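Local coordinates for protein tartronic semialdehyde reductase (Salmonella typhimurium, PDB 1YB4) that catalyses the reversible NAD(P)H-dependent reduction of tartronate semialdehyde (2-hydroxy-3-oxopropanoate) to (R)-glycerate, at residues A[233-238]-A[279-284]. Sequence-based numbering, arbitrary orientation.
Sequences FKIALH and HSAMVQ
Phe233 and His238 both meet the imidazole of His279. As a separate backbone bond, His279 N donates to Phe233 O at 2.8 Å. Over one ring face sits Phe233 CB, 3.9 Å from the centroid of the His279 ring, a CH-pi contact close to the ring normal. The Phe233 ring leans obliquely, planes at 51°, with CD2 3.3 Å from His279 ND1. The edge of the His279 ring meets His238, where the two ND1 atoms share a hydrogen bond of 3.0 Å. His279 CG stands between its own backbone N and carbonyl carbon (chi1 51°), and this turns the ring back toward Phe233 and His238. His238 NE2 bonds to Gln176 O of helix 167-195, and His220 meets the His279 ring.

Beyond this aromatic cluster the packing is apolar and also buried. Ile235 CG1 lies 3.6 Å from His279 CA. Ile235 CD1 is anti to CA (chi2 -178°) and touches Ala281 CB at 3.7 Å. The looser side is that of Lys234, the N-cap residue of helix 235-251; its CB points away from 279-284 and the residue is partly exposed.

The contact joins the start of helix 235-251 to the turn leading into helix 283-290, within the all-helical C-terminal domain. Phe233 is about 6 Å, side chain to side chain, from Lys172, the predicted active-site residue. Gln176 O can only accept, so His238 NE2 must carry a proton in that bond. If His238 is neutral, its ND1 would then probably accept from His279 ND1, though the ND1-to-ND1 geometry alone leaves the donor open.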
# COMPACT_ATOMS: atom_id res chain seq x y z
N PHE A 233 -20.78 -11.94 -8.90
CA PHE A 233 -20.25 -11.93 -7.55
C PHE A 233 -20.11 -10.46 -7.12
O PHE A 233 -19.19 -9.75 -7.57
CB PHE A 233 -18.89 -12.63 -7.48
CG PHE A 233 -18.46 -12.97 -6.08
CD1 PHE A 233 -19.09 -13.98 -5.38
CD2 PHE A 233 -17.49 -12.21 -5.45
CE1 PHE A 233 -18.77 -14.23 -4.06
CE2 PHE A 233 -17.16 -12.46 -4.12
CZ PHE A 233 -17.80 -13.47 -3.43
N LYS A 234 -21.04 -10.00 -6.28
CA LYS A 234 -21.05 -8.61 -5.82
C LYS A 234 -19.79 -8.17 -5.07
O LYS A 234 -19.18 -8.94 -4.32
CB LYS A 234 -22.26 -8.32 -4.91
CG LYS A 234 -23.66 -8.58 -5.50
CD LYS A 234 -24.74 -8.23 -4.46
CE LYS A 234 -26.13 -8.81 -4.79
NZ LYS A 234 -26.62 -8.45 -6.16
N ILE A 235 -19.41 -6.91 -5.28
CA ILE A 235 -18.26 -6.34 -4.61
C ILE A 235 -18.54 -6.39 -3.12
O ILE A 235 -17.67 -6.75 -2.33
CB ILE A 235 -18.01 -4.90 -5.10
CG1 ILE A 235 -17.44 -4.96 -6.52
CG2 ILE A 235 -17.08 -4.16 -4.14
CD1 ILE A 235 -17.11 -3.61 -7.14
N ALA A 236 -19.77 -6.06 -2.72
CA ALA A 236 -20.12 -6.11 -1.30
C ALA A 236 -19.80 -7.48 -0.70
O ALA A 236 -19.42 -7.60 0.46
CB ALA A 236 -21.59 -5.79 -1.11
N LEU A 237 -19.97 -8.52 -1.50
CA LEU A 237 -19.68 -9.88 -1.07
C LEU A 237 -18.18 -10.13 -0.94
O LEU A 237 -17.69 -10.65 0.08
CB LEU A 237 -20.30 -10.85 -2.07
CG LEU A 237 -21.63 -11.41 -1.58
CD1 LEU A 237 -22.56 -11.68 -2.76
CD2 LEU A 237 -21.34 -12.68 -0.76
N HIS A 238 -17.43 -9.76 -1.98
CA HIS A 238 -15.99 -9.94 -1.93
C HIS A 238 -15.43 -9.07 -0.79
O HIS A 238 -14.34 -9.33 -0.28
CB HIS A 238 -15.35 -9.58 -3.27
CG HIS A 238 -14.11 -10.36 -3.57
ND1 HIS A 238 -13.61 -10.52 -4.85
CD2 HIS A 238 -13.27 -11.05 -2.75
CE1 HIS A 238 -12.52 -11.26 -4.81
NE2 HIS A 238 -12.29 -11.60 -3.55
N HIS A 279 -17.49 -8.08 -9.11
CA HIS A 279 -16.19 -7.63 -8.63
C HIS A 279 -15.21 -7.27 -9.74
O HIS A 279 -14.10 -6.79 -9.48
CB HIS A 279 -15.57 -8.63 -7.65
CG HIS A 279 -15.53 -10.04 -8.15
ND1 HIS A 279 -15.06 -11.08 -7.38
CD2 HIS A 279 -15.84 -10.57 -9.35
CE1 HIS A 279 -15.09 -12.20 -8.08
NE2 HIS A 279 -15.55 -11.92 -9.29
N SER A 280 -15.62 -7.49 -10.99
CA SER A 280 -14.77 -7.13 -12.12
C SER A 280 -14.89 -5.61 -12.23
O SER A 280 -14.09 -4.94 -12.89
CB SER A 280 -15.26 -7.80 -13.41
OG SER A 280 -16.60 -7.46 -13.70
N ALA A 281 -15.89 -5.06 -11.55
CA ALA A 281 -16.12 -3.63 -11.52
C ALA A 281 -14.98 -2.90 -10.80
O ALA A 281 -14.91 -1.67 -10.76
CB ALA A 281 -17.43 -3.35 -10.82
N MSE A 282 -14.09 -3.70 -10.22
CA MSE A 282 -12.91 -3.20 -9.53
C MSE A 282 -12.19 -2.18 -10.38
O MSE A 282 -11.74 -1.15 -9.88
CB MSE A 282 -11.96 -4.37 -9.24
CG MSE A 282 -10.53 -4.00 -8.89
SE MSE A 282 -10.38 -3.22 -7.14
CE MSE A 282 -10.01 -1.43 -7.65
N VAL A 283 -12.10 -2.46 -11.67
CA VAL A 283 -11.39 -1.61 -12.62
C VAL A 283 -11.80 -0.16 -12.55
O VAL A 283 -10.99 0.74 -12.80
CB VAL A 283 -11.57 -2.14 -14.08
CG1 VAL A 283 -13.04 -2.11 -14.46
CG2 VAL A 283 -10.72 -1.32 -15.05
N GLN A 284 -13.04 0.08 -12.18
CA GLN A 284 -13.53 1.45 -12.10
C GLN A 284 -12.76 2.27 -11.06
O GLN A 284 -12.61 3.48 -11.21
CB GLN A 284 -15.03 1.47 -11.78
CG GLN A 284 -15.87 0.82 -12.86
CD GLN A 284 -17.35 1.08 -12.68
OE1 GLN A 284 -17.98 0.60 -11.74
NE2 GLN A 284 -17.93 1.87 -13.59